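Local coordinates for pirin-like protein YhaK (Escherichia coli, PDB 2VEC) that lacks quercetin 2,3-dioxygenase activity and belongs to a redox-sensitive subclass of enterobacterial bicupins within the pirin family, with a possible role in sensing reactive oxygen species, at residues Q154-N159 and G174-R179; L165-E170 and V182-I187; R203-S208 and L250-P255. One frame throughout, in Å; residues are numbered along the deposited sequence.

Contact 1 (Q154-N159 and G174-R179); sequences QKLALN and GSLQLR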
ATOM      1  N   GLN A 154      -7.085 -10.710   6.592  1.00 30.60           N
ATOM      2  CA  GLN A 154      -6.540 -11.523   5.505  1.00 30.59           C
ATOM      3  C   GLN A 154      -5.060 -11.219   5.395  1.00 30.05           C
ATOM      4  O   GLN A 154      -4.624 -10.065   5.647  1.00 28.20           O
ATOM      5  CB  GLN A 154      -7.189 -11.150   4.191  1.00 30.31           C
ATOM      6  CG  GLN A 154      -8.706 -11.335   4.180  1.00 30.46           C
ATOM      7  CD  GLN A 154      -9.305 -10.665   2.968  1.00 32.48           C
ATOM      8  OE1 GLN A 154      -9.284 -11.219   1.867  1.00 30.83           O
ATOM      9  NE2 GLN A 154      -9.812  -9.459   3.152  1.00 27.19           N
ATOM     10  N   LYS A 155      -4.289 -12.214   4.973  1.00 29.44           N
ATOM     11  CA  LYS A 155      -2.880 -11.984   4.666  1.00 30.50           C
ATOM     12  C   LYS A 155      -2.550 -12.551   3.297  1.00 30.28           C
ATOM     13  O   LYS A 155      -3.197 -13.498   2.864  1.00 32.41           O
ATOM     14  CB  LYS A 155      -2.018 -12.724   5.688  1.00 31.90           C
ATOM     15  CG  LYS A 155      -1.909 -12.062   7.040  1.00 34.62           C
ATOM     16  CD  LYS A 155      -0.626 -12.542   7.763  1.00 37.34           C
ATOM     17  CE  LYS A 155      -0.610 -14.028   8.103  1.00 39.49           C
ATOM     18  NZ  LYS A 155       0.725 -14.322   8.793  1.00 39.74           N
ATOM     19  N   LEU A 156      -1.502 -12.015   2.665  1.00 29.33           N
ATOM     20  CA  LEU A 156      -1.024 -12.461   1.359  1.00 28.78           C
ATOM     21  C   LEU A 156       0.501 -12.467   1.350  1.00 28.96           C
ATOM     22  O   LEU A 156       1.160 -11.526   1.818  1.00 27.81           O
ATOM     23  CB  LEU A 156      -1.554 -11.531   0.228  1.00 28.00           C
ATOM     24  CG  LEU A 156      -1.011 -11.704  -1.217  1.00 28.84           C
ATOM     25  CD1 LEU A 156      -2.094 -11.415  -2.227  1.00 32.77           C
ATOM     26  CD2 LEU A 156       0.198 -10.763  -1.482  1.00 28.25           C
ATOM     27  N   ALA A 157       1.087 -13.537   0.838  1.00 29.54           N
ATOM     28  CA  ALA A 157       2.518 -13.594   0.698  1.00 30.58           C
ATOM     29  C   ALA A 157       2.951 -12.955  -0.634  1.00 30.25           C
ATOM     30  O   ALA A 157       2.586 -13.444  -1.702  1.00 31.42           O
ATOM     31  CB  ALA A 157       3.025 -15.071   0.786  1.00 31.08           C
ATOM     32  N   LEU A 158       3.755 -11.906  -0.567  1.00 27.64           N
ATOM     33  CA  LEU A 158       4.199 -11.213  -1.797  1.00 27.90           C
ATOM     34  C   LEU A 158       5.113 -12.106  -2.604  1.00 29.62           C
ATOM     35  O   LEU A 158       6.099 -12.653  -2.073  1.00 31.05           O
ATOM     36  CB  LEU A 158       4.923  -9.897  -1.473  1.00 27.97           C
ATOM     37  CG  LEU A 158       4.089  -8.899  -0.697  1.00 27.72           C
ATOM     38  CD1 LEU A 158       5.005  -7.721  -0.292  1.00 28.60           C
ATOM     39  CD2 LEU A 158       2.955  -8.381  -1.569  1.00 26.17           C
ATOM     40  N   ASN A 159       4.762 -12.316  -3.865  1.00 30.29           N
ATOM     41  CA  ASN A 159       5.586 -13.189  -4.698  1.00 32.09           C
ATOM     42  C   ASN A 159       6.837 -12.505  -5.247  1.00 32.86           C
ATOM     43  O   ASN A 159       7.755 -13.213  -5.660  1.00 34.48           O
ATOM     44  CB  ASN A 159       4.806 -13.957  -5.783  1.00 33.86           C
ATOM     45  CG  ASN A 159       4.265 -13.067  -6.912  1.00 33.79           C
ATOM     46  OD1 ASN A 159       4.882 -12.093  -7.320  1.00 33.48           O
ATOM     47  ND2 ASN A 159       3.115 -13.463  -7.462  1.00 34.33           N
ATOM     48  N   GLY A 174      -6.015 -14.760  -6.600  1.00 36.71           N
ATOM     49  CA  GLY A 174      -5.479 -15.044  -5.263  1.00 34.72           C
ATOM     50  C   GLY A 174      -5.020 -13.784  -4.531  1.00 31.63           C
ATOM     51  O   GLY A 174      -3.990 -13.776  -3.851  1.00 31.55           O
ATOM     52  N   SER A 175      -5.761 -12.692  -4.704  1.00 31.12           N
ATOM     53  CA  SER A 175      -5.410 -11.404  -4.081  1.00 28.43           C
ATOM     54  C   SER A 175      -6.265 -11.205  -2.817  1.00 28.87           C
ATOM     55  O   SER A 175      -7.320 -11.849  -2.668  1.00 29.29           O
ATOM     56  CB  SER A 175      -5.634 -10.232  -5.063  1.00 28.91           C
ATOM     57  OG  SER A 175      -6.958 -10.227  -5.592  1.00 28.85           O
ATOM     58  N   LEU A 176      -5.819 -10.319  -1.908  1.00 26.85           N
ATOM     59  CA  LEU A 176      -6.642  -9.877  -0.759  1.00 26.71           C
ATOM     60  C   LEU A 176      -7.967  -9.355  -1.284  1.00 27.29           C
ATOM     61  O   LEU A 176      -8.011  -8.665  -2.306  1.00 27.14           O
ATOM     62  CB  LEU A 176      -5.959  -8.725   0.006  1.00 24.78           C
ATOM     63  CG  LEU A 176      -4.586  -9.059   0.646  1.00 23.93           C
ATOM     64  CD1 LEU A 176      -3.761  -7.752   0.935  1.00 25.22           C
ATOM     65  CD2 LEU A 176      -4.704  -9.956   1.937  1.00 23.61           C
ATOM     66  N   GLN A 177      -9.044  -9.674  -0.593  1.00 27.70           N
ATOM     67  CA  GLN A 177     -10.367  -9.201  -1.045  1.00 29.04           C
ATOM     68  C   GLN A 177     -10.669  -7.881  -0.349  1.00 27.63           C
ATOM     69  O   GLN A 177     -10.736  -7.829   0.875  1.00 28.01           O
ATOM     70  CB  GLN A 177     -11.422 -10.233  -0.708  1.00 31.34           C
ATOM     71  CG  GLN A 177     -12.823  -9.788  -1.053  1.00 32.61           C
ATOM     72  CD  GLN A 177     -13.795 -10.907  -0.785  1.00 39.74           C
ATOM     73  OE1 GLN A 177     -13.728 -11.944  -1.425  1.00 43.61           O
ATOM     74  NE2 GLN A 177     -14.641 -10.736   0.221  1.00 42.90           N
ATOM     75  N   LEU A 178     -10.910  -6.831  -1.128  1.00 27.60           N
ATOM     76  CA  LEU A 178     -11.285  -5.522  -0.575  1.00 25.79           C
ATOM     77  C   LEU A 178     -12.788  -5.287  -0.644  1.00 27.99           C
ATOM     78  O   LEU A 178     -13.472  -5.800  -1.539  1.00 28.42           O
ATOM     79  CB  LEU A 178     -10.577  -4.422  -1.365  1.00 24.06           C
ATOM     80  CG  LEU A 178      -9.041  -4.445  -1.349  1.00 26.34           C
ATOM     81  CD1 LEU A 178      -8.549  -3.308  -2.310  1.00 24.67           C
ATOM     82  CD2 LEU A 178      -8.505  -4.235   0.038  1.00 23.47           C
ATOM     83  N   ARG A 179     -13.318  -4.496   0.284  1.00 27.30           N
ATOM     84  CA  ARG A 179     -14.705  -4.061   0.165  1.00 28.67           C
ATOM     85  C   ARG A 179     -14.797  -2.649  -0.450  1.00 29.06           C
ATOM     86  O   ARG A 179     -15.846  -2.005  -0.364  1.00 30.06           O
ATOM     87  CB  ARG A 179     -15.421  -4.139   1.516  1.00 30.11           C
ATOM     88  CG  ARG A 179     -14.753  -3.395   2.640  1.00 30.80           C
ATOM     89  CD  ARG A 179     -15.606  -3.490   3.864  1.00 30.45           C
ATOM     90  NE  ARG A 179     -14.896  -2.988   5.030  1.00 31.86           N
ATOM     91  CZ  ARG A 179     -15.337  -3.087   6.278  1.00 31.39           C
ATOM     92  NH1 ARG A 179     -16.536  -3.656   6.556  1.00 29.96           N
ATOM     93  NH2 ARG A 179     -14.573  -2.589   7.250  1.00 32.75           N
TER
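Gln154 meets Gln177, and Leu156 meets Leu176, where edge strands of two different sheets come together in this bicupin. Strand 153-157 borders the sheet that includes strands 85-93 and 112-116, and the short strand 176-177 borders the mixed sheet of the C-terminal cupin. No backbone hydrogen bond joins the two segments; the CA atoms of Gln154 and Leu176 stay 6.5 Å apart, and a side chain spans the gap.

That side chain is Gln154. With CG beside its own backbone N (chi1 -59°) and the chain extended beyond, its primary amide reaches the main chain of Gln177 and uses both ends there, much as a neighbouring strand would. Gln154 OE1 accepts a bond from Gln177 N at 2.9 Å, the donor tilted from the carbonyl plane. Gln154 NE2 gives a nearly straight bond (172°) to Gln177 O, also 2.9 Å long, landing on a lone pair of that carbonyl and lying almost in the Gln154 amide plane. Two bonds on one residue fix the rotation of the amide. Gln177 O has a second donor, Asn150 ND2. The side-chain amide of Gln177 heads away, its plane turned 73° from that of Gln154.

Beside this polar bridge Leu176 supplies the apolar part. Its CD2 lies against Gln154 CB and against the carbonyl carbon of Lys155, each at 3.6 Å, and 3.9 Å from Leu156 CB. Leu88 and Ala113 from one sheet and Ala167 from the other also touch the Leu176 side chain, so it is buried between the sheets. Lys155 turns the other way, toward Glu112 and the carbonyl of Gln107. At the tip of Leu156, CD1 packs 3.8 Å from Ser175 CA and 3.4 Å from Gly174 O.

Contact 2 (L165-E170 and V182-I187); sequences LIASPE and VWLHHI
Leu165, with CG anti to its main-chain nitrogen (chi1 173°), sends CD1 over one face of the His185 imidazole, while Trp183 carries CG beside its own N (chi1 -75°), which sets the indole beneath Pro169. These contacts flank a classic beta bulge between antiparallel strands of the C-terminal cupin sheet. Ile166 and Ala167 both face Leu184, whose carbonyl oxygen takes two donors: Leu184 O receives a short bond from Ile166 N at 2.8 Å, nearly along the C=O axis, and a weak one from Ala167 N at 3.3 Å. The extra residue fits because the backbone of Ile166 kinks to a psi of -12°. Leu184 N then returns a bond to Ala167 O, 2.9 Å long.

On the face of Ala167 and Leu184, the two CB atoms meet at 4.0 Å, and Leu88 of strand 85-93 packs on both residues. Ile166 CD1 crosses to Leu184 CD2 at 3.7 Å. On the face of Leu165 and His185 the packing is against rings. Leu165 CD1 sits 4.0 Å from the His185 ring centroid in a CH-pi contact, and also touches the Trp183 indole at its edge. Phe197 meets His185 edge-to-face, and His200 stacks on Trp183.

Past the bulge, Pro169 lies across the indole at about a right angle, its CD 3.6 Å from the centroid of the Trp183 five-membered ring, over the face. Close by is Val182 O, a buried carbonyl with no hydrogen-bond partner, approached by Ser168 CA at 3.4 Å.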
ATOM      1  N   LEU A 165      -1.017  -8.585  -8.534  1.00 28.67           N
ATOM      2  CA  LEU A 165      -2.234  -7.980  -8.008  1.00 26.93           C
ATOM      3  C   LEU A 165      -2.367  -8.486  -6.574  1.00 26.88           C
ATOM      4  O   LEU A 165      -2.499  -9.702  -6.347  1.00 28.05           O
ATOM      5  CB  LEU A 165      -3.423  -8.423  -8.881  1.00 28.12           C
ATOM      6  CG  LEU A 165      -4.800  -8.011  -8.376  1.00 25.61           C
ATOM      7  CD1 LEU A 165      -4.980  -6.465  -8.529  1.00 25.04           C
ATOM      8  CD2 LEU A 165      -5.856  -8.764  -9.129  1.00 28.77           C
ATOM      9  N   ILE A 166      -2.264  -7.589  -5.591  1.00 26.37           N
ATOM     10  CA  ILE A 166      -2.224  -8.041  -4.209  1.00 25.29           C
ATOM     11  C   ILE A 166      -3.533  -7.735  -3.488  1.00 26.00           C
ATOM     12  O   ILE A 166      -3.766  -8.228  -2.375  1.00 25.21           O
ATOM     13  CB  ILE A 166      -0.977  -7.509  -3.447  1.00 24.69           C
ATOM     14  CG1 ILE A 166      -1.017  -5.962  -3.292  1.00 22.33           C
ATOM     15  CG2 ILE A 166       0.328  -8.019  -4.122  1.00 24.90           C
ATOM     16  CD1 ILE A 166      -0.015  -5.403  -2.214  1.00 23.61           C
ATOM     17  N   ALA A 167      -4.396  -6.916  -4.097  1.00 24.72           N
ATOM     18  CA  ALA A 167      -5.737  -6.714  -3.522  1.00 25.33           C
ATOM     19  C   ALA A 167      -6.712  -6.291  -4.607  1.00 26.32           C
ATOM     20  O   ALA A 167      -6.327  -5.540  -5.515  1.00 25.66           O
ATOM     21  CB  ALA A 167      -5.676  -5.661  -2.393  1.00 24.69           C
ATOM     22  N   SER A 168      -7.965  -6.745  -4.509  1.00 26.41           N
ATOM     23  CA  SER A 168      -8.961  -6.418  -5.494  1.00 26.88           C
ATOM     24  C   SER A 168     -10.355  -6.617  -4.884  1.00 28.75           C
ATOM     25  O   SER A 168     -10.484  -7.175  -3.772  1.00 28.65           O
ATOM     26  CB  SER A 168      -8.798  -7.353  -6.688  1.00 28.81           C
ATOM     27  OG  SER A 168      -8.926  -8.721  -6.266  1.00 29.82           O
ATOM     28  N   PRO A 169     -11.396  -6.138  -5.587  1.00 29.60           N
ATOM     29  CA  PRO A 169     -12.765  -6.201  -5.091  1.00 30.96           C
ATOM     30  C   PRO A 169     -13.244  -7.632  -4.834  1.00 33.35           C
ATOM     31  O   PRO A 169     -14.034  -7.848  -3.901  1.00 34.05           O
ATOM     32  CB  PRO A 169     -13.585  -5.524  -6.207  1.00 32.60           C
ATOM     33  CG  PRO A 169     -12.625  -4.606  -6.856  1.00 30.93           C
ATOM     34  CD  PRO A 169     -11.305  -5.383  -6.848  1.00 30.09           C
ATOM     35  N   GLU A 170     -12.773  -8.588  -5.635  1.00 34.04           N
ATOM     36  CA  GLU A 170     -13.245  -9.961  -5.514  1.00 37.47           C
ATOM     37  C   GLU A 170     -12.155 -10.952  -5.145  1.00 36.92           C
ATOM     38  O   GLU A 170     -12.424 -12.150  -5.096  1.00 38.02           O
ATOM     39  CB  GLU A 170     -13.935 -10.420  -6.809  1.00 39.33           C
ATOM     40  CG  GLU A 170     -15.133  -9.567  -7.191  1.00 46.16           C
ATOM     41  CD  GLU A 170     -16.191  -9.430  -6.079  1.00 54.21           C
ATOM     42  OE1 GLU A 170     -16.491 -10.420  -5.385  1.00 58.49           O
ATOM     43  OE2 GLU A 170     -16.731  -8.311  -5.904  1.00 58.89           O
ATOM     44  N   VAL A 182     -11.175  -1.153  -5.601  1.00 24.47           N
ATOM     45  CA  VAL A 182      -9.801  -0.711  -5.712  1.00 24.04           C
ATOM     46  C   VAL A 182      -8.956  -1.920  -6.146  1.00 24.63           C
ATOM     47  O   VAL A 182      -9.250  -3.055  -5.736  1.00 25.06           O
ATOM     48  CB  VAL A 182      -9.278  -0.176  -4.316  1.00 23.14           C
ATOM     49  CG1 VAL A 182      -7.750  -0.058  -4.253  1.00 24.08           C
ATOM     50  CG2 VAL A 182      -9.943   1.151  -4.024  1.00 23.16           C
ATOM     51  N   TRP A 183      -7.986  -1.700  -7.034  1.00 23.27           N
ATOM     52  CA  TRP A 183      -7.071  -2.806  -7.407  1.00 24.86           C
ATOM     53  C   TRP A 183      -5.687  -2.335  -7.044  1.00 24.10           C
ATOM     54  O   TRP A 183      -5.282  -1.240  -7.441  1.00 22.82           O
ATOM     55  CB  TRP A 183      -7.126  -3.163  -8.903  1.00 26.11           C
ATOM     56  CG  TRP A 183      -8.372  -3.937  -9.329  1.00 29.14           C
ATOM     57  CD1 TRP A 183      -8.445  -5.274  -9.633  1.00 31.82           C
ATOM     58  CD2 TRP A 183      -9.680  -3.409  -9.549  1.00 30.70           C
ATOM     59  NE1 TRP A 183      -9.721  -5.611 -10.017  1.00 31.28           N
ATOM     60  CE2 TRP A 183     -10.497  -4.477  -9.994  1.00 31.83           C
ATOM     61  CE3 TRP A 183     -10.239  -2.133  -9.459  1.00 30.37           C
ATOM     62  CZ2 TRP A 183     -11.852  -4.321 -10.289  1.00 34.03           C
ATOM     63  CZ3 TRP A 183     -11.609  -1.971  -9.762  1.00 31.02           C
ATOM     64  CH2 TRP A 183     -12.397  -3.063 -10.176  1.00 33.65           C
ATOM     65  N   LEU A 184      -4.960  -3.159  -6.300  1.00 23.27           N
ATOM     66  CA  LEU A 184      -3.640  -2.734  -5.786  1.00 23.28           C
ATOM     67  C   LEU A 184      -2.605  -3.685  -6.321  1.00 23.59           C
ATOM     68  O   LEU A 184      -2.776  -4.910  -6.203  1.00 23.80           O
ATOM     69  CB  LEU A 184      -3.615  -2.832  -4.260  1.00 23.82           C
ATOM     70  CG  LEU A 184      -2.308  -2.477  -3.535  1.00 23.13           C
ATOM     71  CD1 LEU A 184      -1.856  -1.008  -3.878  1.00 19.99           C
ATOM     72  CD2 LEU A 184      -2.412  -2.629  -1.979  1.00 23.26           C
ATOM     73  N   HIS A 185      -1.551  -3.116  -6.890  1.00 23.38           N
ATOM     74  CA  HIS A 185      -0.497  -3.896  -7.524  1.00 25.54           C
ATOM     75  C   HIS A 185       0.818  -3.569  -6.837  1.00 25.02           C
ATOM     76  O   HIS A 185       1.095  -2.388  -6.536  1.00 24.32           O
ATOM     77  CB  HIS A 185      -0.365  -3.538  -9.011  1.00 26.30           C
ATOM     78  CG  HIS A 185      -1.649  -3.667  -9.786  1.00 27.91           C
ATOM     79  ND1 HIS A 185      -1.978  -4.808 -10.487  1.00 28.31           N
ATOM     80  CD2 HIS A 185      -2.657  -2.793  -9.997  1.00 29.77           C
ATOM     81  CE1 HIS A 185      -3.141  -4.639 -11.089  1.00 32.47           C
ATOM     82  NE2 HIS A 185      -3.577  -3.422 -10.809  1.00 31.07           N
ATOM     83  N   HIS A 186       1.615  -4.611  -6.641  1.00 24.21           N
ATOM     84  CA  HIS A 186       2.981  -4.517  -6.090  1.00 24.22           C
ATOM     85  C   HIS A 186       3.938  -4.816  -7.220  1.00 26.33           C
ATOM     86  O   HIS A 186       3.779  -5.822  -7.908  1.00 28.60           O
ATOM     87  CB  HIS A 186       3.159  -5.518  -4.950  1.00 23.81           C
ATOM     88  CG  HIS A 186       4.531  -5.464  -4.300  1.00 26.91           C
ATOM     89  ND1 HIS A 186       5.329  -6.575  -4.166  1.00 28.17           N
ATOM     90  CD2 HIS A 186       5.217  -4.440  -3.727  1.00 28.30           C
ATOM     91  CE1 HIS A 186       6.473  -6.241  -3.585  1.00 30.01           C
ATOM     92  NE2 HIS A 186       6.424  -4.953  -3.278  1.00 29.17           N
ATOM     93  N   ILE A 187       4.919  -3.931  -7.417  1.00 27.19           N
ATOM     94  CA  ILE A 187       5.834  -3.965  -8.570  1.00 27.25           C
ATOM     95  C   ILE A 187       7.276  -4.130  -8.126  1.00 27.22           C
ATOM     96  O   ILE A 187       7.721  -3.426  -7.249  1.00 26.36           O
ATOM     97  CB  ILE A 187       5.708  -2.613  -9.387  1.00 27.36           C
ATOM     98  CG1 ILE A 187       4.341  -2.541 -10.043  1.00 28.57           C
ATOM     99  CG2 ILE A 187       6.794  -2.487 -10.512  1.00 27.73           C
ATOM    100  CD1 ILE A 187       3.372  -1.567  -9.366  1.00 28.20           C
TER

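Contact 3 (R203-S208 and L250-P255); sequences RAYLQS and LLIDLP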
ATOM      1  N   ARG A 203      -8.725   6.999 -11.689  1.00 26.33           N
ATOM      2  CA  ARG A 203      -7.659   7.624 -10.884  1.00 25.06           C
ATOM      3  C   ARG A 203      -6.644   6.531 -10.540  1.00 24.97           C
ATOM      4  O   ARG A 203      -7.019   5.405 -10.220  1.00 25.25           O
ATOM      5  CB  ARG A 203      -8.267   8.233  -9.611  1.00 24.85           C
ATOM      6  CG  ARG A 203      -7.294   9.172  -8.824  1.00 26.95           C
ATOM      7  CD  ARG A 203      -7.917   9.742  -7.497  1.00 24.20           C
ATOM      8  NE  ARG A 203      -9.130  10.505  -7.828  1.00 26.13           N
ATOM      9  CZ  ARG A 203      -9.213  11.748  -8.272  1.00 28.39           C
ATOM     10  NH1 ARG A 203      -8.136  12.514  -8.413  1.00 30.77           N
ATOM     11  NH2 ARG A 203     -10.417  12.247  -8.548  1.00 30.14           N
ATOM     12  N   ALA A 204      -5.358   6.856 -10.601  1.00 25.03           N
ATOM     13  CA  ALA A 204      -4.339   5.917 -10.122  1.00 23.98           C
ATOM     14  C   ALA A 204      -3.417   6.659  -9.189  1.00 23.42           C
ATOM     15  O   ALA A 204      -3.206   7.901  -9.343  1.00 23.67           O
ATOM     16  CB  ALA A 204      -3.551   5.402 -11.265  1.00 25.66           C
ATOM     17  N   TYR A 205      -2.848   5.929  -8.246  1.00 22.27           N
ATOM     18  CA  TYR A 205      -1.811   6.513  -7.428  1.00 21.91           C
ATOM     19  C   TYR A 205      -0.593   5.610  -7.574  1.00 23.48           C
ATOM     20  O   TYR A 205      -0.686   4.361  -7.440  1.00 23.06           O
ATOM     21  CB  TYR A 205      -2.256   6.557  -5.962  1.00 22.72           C
ATOM     22  CG  TYR A 205      -1.203   7.132  -5.038  1.00 21.86           C
ATOM     23  CD1 TYR A 205      -1.075   8.496  -4.916  1.00 21.59           C
ATOM     24  CD2 TYR A 205      -0.385   6.301  -4.268  1.00 20.31           C
ATOM     25  CE1 TYR A 205      -0.085   9.069  -4.075  1.00 23.91           C
ATOM     26  CE2 TYR A 205       0.562   6.858  -3.385  1.00 23.47           C
ATOM     27  CZ  TYR A 205       0.710   8.241  -3.332  1.00 22.05           C
ATOM     28  OH  TYR A 205       1.654   8.816  -2.522  1.00 25.18           O
ATOM     29  N   LEU A 206       0.574   6.235  -7.792  1.00 22.51           N
ATOM     30  CA  LEU A 206       1.855   5.519  -7.860  1.00 21.69           C
ATOM     31  C   LEU A 206       2.669   5.836  -6.614  1.00 20.10           C
ATOM     32  O   LEU A 206       2.741   7.003  -6.233  1.00 22.41           O
ATOM     33  CB  LEU A 206       2.662   6.023  -9.065  1.00 21.50           C
ATOM     34  CG  LEU A 206       1.886   6.096 -10.387  1.00 25.91           C
ATOM     35  CD1 LEU A 206       2.868   6.470 -11.492  1.00 29.57           C
ATOM     36  CD2 LEU A 206       1.251   4.745 -10.719  1.00 27.51           C
ATOM     37  N   GLN A 207       3.360   4.835  -6.038  1.00 20.72           N
ATOM     38  CA  GLN A 207       4.187   5.057  -4.856  1.00 19.86           C
ATOM     39  C   GLN A 207       5.522   4.367  -5.027  1.00 21.66           C
ATOM     40  O   GLN A 207       5.567   3.180  -5.338  1.00 23.30           O
ATOM     41  CB  GLN A 207       3.478   4.570  -3.562  1.00 21.15           C
ATOM     42  CG  GLN A 207       4.349   4.756  -2.292  1.00 21.63           C
ATOM     43  CD  GLN A 207       4.614   6.242  -2.024  1.00 24.05           C
ATOM     44  OE1 GLN A 207       3.701   7.058  -2.166  1.00 23.30           O
ATOM     45  NE2 GLN A 207       5.833   6.593  -1.652  1.00 23.68           N
ATOM     46  N   SER A 208       6.611   5.104  -4.824  1.00 21.35           N
ATOM     47  CA  SER A 208       7.913   4.482  -4.741  1.00 22.51           C
ATOM     48  C   SER A 208       8.075   3.912  -3.319  1.00 23.89           C
ATOM     49  O   SER A 208       7.991   4.688  -2.321  1.00 22.51           O
ATOM     50  CB  SER A 208       9.001   5.525  -5.037  1.00 23.19           C
ATOM     51  OG  SER A 208      10.268   5.072  -4.510  1.00 24.26           O
ATOM     52  N   LEU A 250       4.160   0.616  -5.714  1.00 22.38           N
ATOM     53  CA  LEU A 250       2.758   0.221  -5.725  1.00 23.04           C
ATOM     54  C   LEU A 250       2.070   1.021  -6.812  1.00 23.54           C
ATOM     55  O   LEU A 250       2.447   2.182  -7.070  1.00 23.81           O
ATOM     56  CB  LEU A 250       2.080   0.628  -4.406  1.00 22.47           C
ATOM     57  CG  LEU A 250       2.563  -0.043  -3.120  1.00 22.32           C
ATOM     58  CD1 LEU A 250       1.797   0.503  -1.891  1.00 22.93           C
ATOM     59  CD2 LEU A 250       2.473  -1.581  -3.176  1.00 22.59           C
ATOM     60  N   LEU A 251       1.064   0.413  -7.442  1.00 23.17           N
ATOM     61  CA  LEU A 251       0.167   1.174  -8.292  1.00 23.19           C
ATOM     62  C   LEU A 251      -1.209   0.849  -7.750  1.00 23.19           C
ATOM     63  O   LEU A 251      -1.585  -0.348  -7.622  1.00 21.48           O
ATOM     64  CB  LEU A 251       0.250   0.769  -9.767  1.00 25.78           C
ATOM     65  CG  LEU A 251      -0.623   1.636 -10.722  1.00 27.53           C
ATOM     66  CD1 LEU A 251      -0.017   1.714 -12.127  1.00 32.43           C
ATOM     67  CD2 LEU A 251      -2.042   1.013 -10.817  1.00 28.78           C
ATOM     68  N   ILE A 252      -1.938   1.906  -7.393  1.00 21.37           N
ATOM     69  CA  ILE A 252      -3.294   1.732  -6.842  1.00 22.54           C
ATOM     70  C   ILE A 252      -4.300   2.255  -7.836  1.00 23.04           C
ATOM     71  O   ILE A 252      -4.212   3.411  -8.255  1.00 23.26           O
ATOM     72  CB  ILE A 252      -3.486   2.482  -5.514  1.00 22.71           C
ATOM     73  CG1 ILE A 252      -2.189   2.453  -4.692  1.00 22.76           C
ATOM     74  CG2 ILE A 252      -4.742   1.924  -4.786  1.00 22.41           C
ATOM     75  CD1 ILE A 252      -2.252   3.125  -3.246  1.00 23.64           C
ATOM     76  N   ASP A 253      -5.263   1.411  -8.210  1.00 22.93           N
ATOM     77  CA  ASP A 253      -6.262   1.753  -9.218  1.00 23.98           C
ATOM     78  C   ASP A 253      -7.513   2.116  -8.420  1.00 23.48           C
ATOM     79  O   ASP A 253      -8.064   1.275  -7.691  1.00 23.08           O
ATOM     80  CB  ASP A 253      -6.430   0.464 -10.061  1.00 24.39           C
ATOM     81  CG  ASP A 253      -7.588   0.480 -11.019  1.00 29.41           C
ATOM     82  OD1 ASP A 253      -8.506   1.335 -10.948  1.00 29.19           O
ATOM     83  OD2 ASP A 253      -7.610  -0.465 -11.880  1.00 30.47           O
ATOM     84  N   LEU A 254      -7.918   3.392  -8.495  1.00 23.21           N
ATOM     85  CA  LEU A 254      -8.891   3.975  -7.599  1.00 23.15           C
ATOM     86  C   LEU A 254     -10.168   4.359  -8.341  1.00 24.32           C
ATOM     87  O   LEU A 254     -10.116   4.773  -9.514  1.00 25.27           O
ATOM     88  CB  LEU A 254      -8.274   5.257  -6.938  1.00 21.11           C
ATOM     89  CG  LEU A 254      -7.114   4.898  -5.971  1.00 19.56           C
ATOM     90  CD1 LEU A 254      -6.128   6.099  -5.934  1.00 21.48           C
ATOM     91  CD2 LEU A 254      -7.621   4.533  -4.579  1.00 21.54           C
ATOM     92  N   PRO A 255     -11.328   4.173  -7.692  1.00 24.14           N
ATOM     93  CA  PRO A 255     -12.648   4.214  -8.346  1.00 25.15           C
ATOM     94  C   PRO A 255     -13.244   5.599  -8.616  1.00 24.72           C
ATOM     95  O   PRO A 255     -14.258   5.719  -9.353  1.00 26.40           O
ATOM     96  CB  PRO A 255     -13.543   3.439  -7.361  1.00 26.06           C
ATOM     97  CG  PRO A 255     -12.905   3.682  -6.025  1.00 24.52           C
ATOM     98  CD  PRO A 255     -11.414   3.770  -6.265  1.00 23.78           C
TER
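Tyr205 and Ile252 form the tight middle of a regular antiparallel ladder, bonded both ways: Ile252 N reaches Tyr205 O at 2.8 Å and Tyr205 N reaches Ile252 O at 2.9 Å. Their side chains lie side by side, Ile252 CD1 being 3.8 Å from Tyr205 CD2. On the opposite face Leu206 CD2 runs alongside Leu251 CD1 at 3.6 Å.

Neither face is a solvent side, for every touching residue is buried; the slack is at the end. Arg203 N makes a weak, bent bond of 3.4 Å to Leu254 O, although Leu254 N still bonds firmly to Arg203 O at 2.8 Å. The guanidinium leads away from Leu254 to the C-terminal carboxylate of Val256 and the Tyr52 ring. Tyr205, its CG anti to the backbone N (chi1 179°), carries its OH to Gln207 OE1, a 2.7 Å bond along the strand, while Leu63 and Leu66 pack on its side chain. Asp253, on the Leu206 face, accepts from the N-H groups of His200 and Gly201. Two neighbouring inner strands, with one face against the other domain's sheet, are characteristic of the bicupin: a pair of cupin beta-barrels packed sheet to sheet.

In the fold
Contacts 2 and 3 lie in the buried body of one mixed sheet, whereas contact 1 is partly exposed at its edge and ties it to the neighbouring sheet. Strand 163-168 pairs with strand 176-177, and Ser168 OG meets Ser175 OG at 2.6 Å, linking contacts 1 and 2. Strands 183-189 and 247-254 are also neighbours, so backbone bonds such as Trp183 O to Asp253 N carry the sheet on into contact 3. Chemistry follows position: a side-chain amide bridges the sheets in contact 1, a bulge and CH-pi packing mark contact 2, and a regular ladder makes contact 3. Contacts 1 and 3 do not touch; their centres are about 17 Å apart.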